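Local coordinates for protein cysteine desulfurase (Fervidobacterium islandicum, PDB 6A6E) that probably removes sulfur from L-cysteine as a pyridoxal-phosphate-dependent SufS desulfurase, yielding alanine and a persulfide that feeds iron-sulfur cluster assembly, at residues K313-L318 / S400-N405; S7-D12 / F308-K313. All coordinates share one frame; numbering follows the deposited sequence.

Interaction 1 of 2, residues K313-L318 / S400-N405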
loop_
_atom_site.group_PDB
_atom_site.type_symbol
_atom_site.label_atom_id
_atom_site.label_comp_id
_atom_site.label_asym_id
_atom_site.label_seq_id
_atom_site.Cartn_x
_atom_site.Cartn_y
_atom_site.Cartn_z
ATOM N N LYS A 313 9.135 -27.113 9.674
ATOM C CA LYS A 313 10.184 -28.121 9.887
ATOM C C LYS A 313 11.309 -28.030 8.881
ATOM O O LYS A 313 12.448 -28.163 9.269
ATOM C CB LYS A 313 9.615 -29.567 9.859
ATOM C CG LYS A 313 8.937 -30.012 11.147
ATOM C CD LYS A 313 9.995 -30.540 12.134
ATOM C CE LYS A 313 9.453 -30.924 13.517
ATOM N NZ LYS A 313 9.224 -29.737 14.401
ATOM N N HIS A 314 10.993 -27.847 7.597
ATOM C CA HIS A 314 12.009 -27.727 6.573
ATOM C C HIS A 314 12.922 -26.537 6.855
ATOM O O HIS A 314 14.151 -26.685 6.902
ATOM C CB HIS A 314 11.397 -27.631 5.201
ATOM C CG HIS A 314 12.382 -27.362 4.109
ATOM N ND1 HIS A 314 13.414 -28.221 3.805
ATOM C CD2 HIS A 314 12.463 -26.353 3.207
ATOM C CE1 HIS A 314 14.094 -27.753 2.776
ATOM N NE2 HIS A 314 13.542 -26.621 2.389
ATOM N N VAL A 315 12.325 -25.375 7.100
ATOM C CA VAL A 315 13.111 -24.205 7.448
ATOM C C VAL A 315 13.949 -24.424 8.717
ATOM O O VAL A 315 15.085 -24.002 8.788
ATOM C CB VAL A 315 12.225 -22.929 7.598
ATOM C CG1 VAL A 315 13.101 -21.772 7.972
ATOM C CG2 VAL A 315 11.592 -22.565 6.274
ATOM N N GLU A 316 13.378 -25.110 9.700
ATOM C CA GLU A 316 14.092 -25.479 10.901
ATOM C C GLU A 316 15.328 -26.332 10.586
ATOM O O GLU A 316 16.405 -26.049 11.069
ATOM C CB GLU A 316 13.138 -26.211 11.845
ATOM C CG GLU A 316 13.688 -26.581 13.196
ATOM C CD GLU A 316 12.557 -26.834 14.185
ATOM O OE1 GLU A 316 11.795 -27.811 13.975
ATOM O OE2 GLU A 316 12.409 -26.051 15.152
ATOM N N GLU A 317 15.196 -27.318 9.734
ATOM C CA GLU A 317 16.345 -28.186 9.445
ATOM C C GLU A 317 17.380 -27.428 8.600
ATOM O O GLU A 317 18.587 -27.584 8.786
ATOM C CB GLU A 317 15.914 -29.533 8.812
ATOM C CG GLU A 317 15.830 -29.548 7.294
ATOM C CD GLU A 317 15.080 -30.771 6.718
ATOM O OE1 GLU A 317 15.059 -31.812 7.455
ATOM O OE2 GLU A 317 14.533 -30.657 5.543
ATOM N N LEU A 318 16.927 -26.566 7.690
ATOM C CA LEU A 318 17.870 -25.751 6.956
ATOM C C LEU A 318 18.630 -24.836 7.881
ATOM O O LEU A 318 19.810 -24.670 7.705
ATOM C CB LEU A 318 17.179 -24.881 5.916
ATOM C CG LEU A 318 16.646 -25.572 4.706
ATOM C CD1 LEU A 318 15.862 -24.544 3.898
ATOM C CD2 LEU A 318 17.811 -26.141 3.909
ATOM N N SER A 400 20.086 -15.913 4.735
ATOM C CA SER A 400 18.781 -16.268 5.281
ATOM C C SER A 400 18.094 -17.289 4.381
ATOM O O SER A 400 18.135 -17.157 3.147
ATOM C CB SER A 400 17.974 -14.980 5.473
ATOM O OG SER A 400 17.853 -14.222 4.259
ATOM N N VAL A 401 17.454 -18.296 4.996
ATOM C CA VAL A 401 16.884 -19.424 4.276
ATOM C C VAL A 401 15.355 -19.403 4.320
ATOM O O VAL A 401 14.757 -18.852 5.255
ATOM C CB VAL A 401 17.369 -20.806 4.822
ATOM C CG1 VAL A 401 18.833 -20.994 4.562
ATOM C CG2 VAL A 401 17.162 -20.937 6.337
ATOM N N TYR A 402 14.755 -20.040 3.306
ATOM C CA TYR A 402 13.310 -20.201 3.275
ATOM C C TYR A 402 12.951 -21.449 2.447
ATOM O O TYR A 402 13.816 -22.291 2.147
ATOM C CB TYR A 402 12.637 -18.908 2.717
ATOM C CG TYR A 402 11.142 -18.779 3.067
ATOM C CD1 TYR A 402 10.703 -18.905 4.367
ATOM C CD2 TYR A 402 10.201 -18.488 2.113
ATOM C CE1 TYR A 402 9.379 -18.774 4.717
ATOM C CE2 TYR A 402 8.854 -18.352 2.452
ATOM C CZ TYR A 402 8.447 -18.509 3.757
ATOM O OH TYR A 402 7.122 -18.374 4.088
ATOM N N LEU A 403 11.677 -21.567 2.082
ATOM C CA LEU A 403 11.063 -22.795 1.632
ATOM C C LEU A 403 11.808 -23.544 0.534
ATOM O O LEU A 403 12.014 -24.775 0.635
ATOM C CB LEU A 403 9.648 -22.476 1.100
ATOM C CG LEU A 403 8.873 -23.630 0.493
ATOM C CD1 LEU A 403 8.726 -24.692 1.564
ATOM C CD2 LEU A 403 7.514 -23.229 -0.011
ATOM N N TYR A 404 12.156 -22.807 -0.524
ATOM C CA TYR A 404 12.726 -23.302 -1.742
ATOM C C TYR A 404 14.293 -23.412 -1.628
ATOM O O TYR A 404 14.971 -23.628 -2.631
ATOM C CB TYR A 404 12.320 -22.385 -2.953
ATOM C CG TYR A 404 12.342 -20.890 -2.574
ATOM C CD1 TYR A 404 13.545 -20.245 -2.217
ATOM C CD2 TYR A 404 11.155 -20.168 -2.469
ATOM C CE1 TYR A 404 13.570 -18.917 -1.797
ATOM C CE2 TYR A 404 11.142 -18.827 -2.018
ATOM C CZ TYR A 404 12.342 -18.209 -1.690
ATOM O OH TYR A 404 12.335 -16.945 -1.236
ATOM N N ASN A 405 14.863 -23.216 -0.464
ATOM C CA ASN A 405 16.306 -23.429 -0.304
ATOM C C ASN A 405 16.629 -24.906 0.032
ATOM O O ASN A 405 15.773 -25.661 0.481
ATOM C CB ASN A 405 16.925 -22.512 0.761
ATOM C CG ASN A 405 17.007 -21.059 0.317
ATOM O OD1 ASN A 405 16.495 -20.172 1.032
ATOM N ND2 ASN A 405 17.631 -20.789 -0.860
#
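The type I beta turn from Y402 to N405, in the loop between strand 396-400 and helix 407-423, is met by H314 and L318, one helical turn apart on helix 308-327. The imidazole of H314 meets the turn with its edge: NE2 donates to the backbone O of N405 at 3.1 Å, a bent bond of 138° that stays close to the ring plane, and it also lies 3.0 Å from the backbone O of L403. With chi1 at 174° the ring swings out toward these carbonyls. On its other side ND1 donates to E317 OE2 at 3.2 Å, nearly straight at 165°, so the ring is gripped at both nitrogens, its rotation is fixed, and the carboxylate would probably polarise it. L318 CG lies over one ring face, displaced toward the rim, while its CD1 methyl wedges against the turn, 3.5 Å from Y402 O. V315 adds CG2, obliquely placed 4.2 Å from CD1 of the Y402 ring. The turn is braced from within, since Y402 N donates to a lone pair of N405 OD1 at 2.9 Å. The phenol oxygen of Y402 bonds to P216 O; the side chain of Y402 is about 12 Å from the bound pyridoxal-5'-phosphate. V401 CG2 packs on L318 CB at 4.0 Å, both side chains touch I410 of helix 407-423, and I18 of helix 12-20 touches L403.

Interaction 2 of 2, residues S7-D12 / F308-K313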
loop_
_atom_site.group_PDB
_atom_site.type_symbol
_atom_site.label_atom_id
_atom_site.label_comp_id
_atom_site.label_asym_id
_atom_site.label_seq_id
_atom_site.Cartn_x
_atom_site.Cartn_y
_atom_site.Cartn_z
ATOM N N SER A 7 16.360 -33.950 2.682
ATOM C CA SER A 7 15.257 -33.472 3.540
ATOM C C SER A 7 14.681 -34.604 4.421
ATOM O O SER A 7 14.360 -35.689 3.937
ATOM C CB SER A 7 14.133 -32.893 2.662
ATOM O OG SER A 7 13.336 -31.972 3.373
ATOM N N THR A 8 14.518 -34.345 5.705
ATOM C CA THR A 8 13.762 -35.252 6.564
ATOM C C THR A 8 12.220 -34.994 6.427
ATOM O O THR A 8 11.412 -35.705 7.000
ATOM C CB THR A 8 14.254 -35.111 8.040
ATOM O OG1 THR A 8 13.864 -36.266 8.779
ATOM C CG2 THR A 8 13.699 -33.890 8.769
ATOM N N VAL A 9 11.829 -33.976 5.653
ATOM C CA VAL A 9 10.467 -33.433 5.682
ATOM C C VAL A 9 9.727 -33.737 4.396
ATOM O O VAL A 9 8.577 -34.115 4.454
ATOM C CB VAL A 9 10.506 -31.891 5.871
ATOM C CG1 VAL A 9 9.119 -31.270 5.715
ATOM C CG2 VAL A 9 11.134 -31.532 7.221
ATOM N N PHE A 10 10.377 -33.509 3.246
ATOM C CA PHE A 10 9.738 -33.606 1.955
ATOM C C PHE A 10 10.380 -34.741 1.165
ATOM O O PHE A 10 11.588 -34.880 1.198
ATOM C CB PHE A 10 9.977 -32.318 1.126
ATOM C CG PHE A 10 9.259 -31.107 1.639
ATOM C CD1 PHE A 10 7.900 -31.111 1.774
ATOM C CD2 PHE A 10 9.948 -29.956 1.929
ATOM C CE1 PHE A 10 7.217 -29.982 2.230
ATOM C CE2 PHE A 10 9.295 -28.829 2.413
ATOM C CZ PHE A 10 7.915 -28.844 2.554
ATOM N N SER A 11 9.584 -35.486 0.399
ATOM C CA SER A 11 10.097 -36.460 -0.555
ATOM C C SER A 11 10.877 -35.736 -1.644
ATOM O O SER A 11 10.768 -34.520 -1.797
ATOM C CB SER A 11 8.921 -37.237 -1.167
ATOM O OG SER A 11 8.048 -36.404 -1.925
ATOM N N ASP A 12 11.658 -36.451 -2.425
ATOM C CA ASP A 12 12.393 -35.787 -3.499
ATOM C C ASP A 12 11.452 -35.267 -4.560
ATOM O O ASP A 12 11.748 -34.263 -5.216
ATOM C CB ASP A 12 13.442 -36.701 -4.104
ATOM C CG ASP A 12 14.563 -36.973 -3.145
ATOM O OD1 ASP A 12 15.180 -35.995 -2.654
ATOM O OD2 ASP A 12 14.815 -38.162 -2.846
ATOM N N PHE A 308 1.844 -26.398 6.295
ATOM C CA PHE A 308 2.651 -25.339 6.842
ATOM C C PHE A 308 3.555 -25.854 7.963
ATOM O O PHE A 308 4.625 -25.285 8.199
ATOM C CB PHE A 308 1.783 -24.194 7.322
ATOM C CG PHE A 308 2.569 -22.912 7.615
ATOM C CD1 PHE A 308 3.310 -22.294 6.615
ATOM C CD2 PHE A 308 2.649 -22.427 8.899
ATOM C CE1 PHE A 308 4.090 -21.150 6.897
ATOM C CE2 PHE A 308 3.421 -21.301 9.196
ATOM C CZ PHE A 308 4.133 -20.654 8.191
ATOM N N GLU A 309 3.150 -26.932 8.640
ATOM C CA GLU A 309 4.039 -27.648 9.578
ATOM C C GLU A 309 5.274 -28.228 8.871
ATOM O O GLU A 309 6.353 -28.156 9.384
ATOM C CB GLU A 309 3.309 -28.750 10.427
ATOM C CG GLU A 309 4.162 -29.341 11.572
ATOM C CD GLU A 309 4.669 -28.298 12.604
ATOM O OE1 GLU A 309 3.924 -27.311 12.881
ATOM O OE2 GLU A 309 5.810 -28.448 13.143
ATOM N N LYS A 310 5.117 -28.767 7.686
ATOM C CA LYS A 310 6.255 -29.138 6.931
ATOM C C LYS A 310 7.128 -27.925 6.556
ATOM O O LYS A 310 8.353 -28.022 6.568
ATOM C CB LYS A 310 5.835 -29.898 5.701
ATOM C CG LYS A 310 5.214 -31.266 6.009
ATOM C CD LYS A 310 4.678 -31.876 4.727
ATOM C CE LYS A 310 4.400 -33.355 4.821
ATOM N NZ LYS A 310 4.390 -33.930 3.435
ATOM N N VAL A 311 6.511 -26.772 6.238
ATOM C CA VAL A 311 7.285 -25.590 5.863
ATOM C C VAL A 311 8.174 -25.232 7.036
ATOM O O VAL A 311 9.360 -25.023 6.870
ATOM C CB VAL A 311 6.355 -24.398 5.436
ATOM C CG1 VAL A 311 7.147 -23.099 5.297
ATOM C CG2 VAL A 311 5.646 -24.734 4.122
ATOM N N GLU A 312 7.586 -25.212 8.226
ATOM C CA GLU A 312 8.248 -24.861 9.404
ATOM C C GLU A 312 9.389 -25.801 9.751
ATOM O O GLU A 312 10.499 -25.321 10.059
ATOM C CB GLU A 312 7.251 -24.755 10.541
ATOM C CG GLU A 312 7.878 -24.500 11.883
ATOM C CD GLU A 312 6.877 -24.366 13.026
ATOM O OE1 GLU A 312 5.660 -24.005 12.867
ATOM O OE2 GLU A 312 7.354 -24.552 14.157
ATOM N N LYS A 313 9.135 -27.113 9.674
ATOM C CA LYS A 313 10.184 -28.121 9.887
ATOM C C LYS A 313 11.309 -28.030 8.881
ATOM O O LYS A 313 12.448 -28.163 9.269
ATOM C CB LYS A 313 9.615 -29.567 9.859
ATOM C CG LYS A 313 8.937 -30.012 11.147
ATOM C CD LYS A 313 9.995 -30.540 12.134
ATOM C CE LYS A 313 9.453 -30.924 13.517
ATOM N NZ LYS A 313 9.224 -29.737 14.401
#
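V9 and F10, just ahead of helix 12-20, lie against the first turns of helix 308-327, where K310 receives most of the contact. K310 CB is touched by both, V9 CG1 at 3.6 Å and F10 CE1 at 3.7 Å, the phenyl ring meeting it obliquely. The same V9 methyl sits 3.4 Å from the backbone O of K310 and also stands over the centre of the F10 ring. Beyond CG the lysine runs extended, passing V9 in the opposite direction, with CD 4.0 Å from F10 CE1; its ammonium goes on to a salt bridge with E14 of helix 12-20. V311 follows, turned away from the N-terminal segment, and just its backbone N comes within 4.5 Å of F10 CZ. One helical turn after K310, K313 offers CB to V9 CG2 at 3.6 Å, the two side chains crossing at about a right angle. Its chain then bends at chi2 (-84°), leading the amino group away from the valine. V9 is thus divided between the two lysines: a chi1 of 172° sends CG1 away from the backbone N, toward K310, and CG2 serves K313. The side-chain chemistry is mainly apolar, with the carbonyl O of K310 as a backbone neighbour: the aliphatic bases of two lysines shelter a valine and a phenylalanine, while their charged ends pair with carboxylates, E14 for K310 and E316 for K313.

In the fold
Along the chain interaction 2 (7-12 with 308-313) closes before interaction 1 (313-318 with 400-405) opens; their centres are 9 Å apart, and K313 belongs to both. The N-terminal segment 7-12 meets the start of helix 308-327 and the segment 400-405 meets its next turns, so two pieces nearly 400 residues apart in sequence, the second leading into the last helix, converge on one helix within the class-V aminotransferase fold. They also touch directly: S7 OG and T8 N probably hydrogen-bond to the two carboxylate oxygens of E317, and the F10 ring meets that of H314 edge-to-face. E317 thereby ties the histidine of interaction 1 to the segment of interaction 2. Both contacts lie on the same side of the chain's centre.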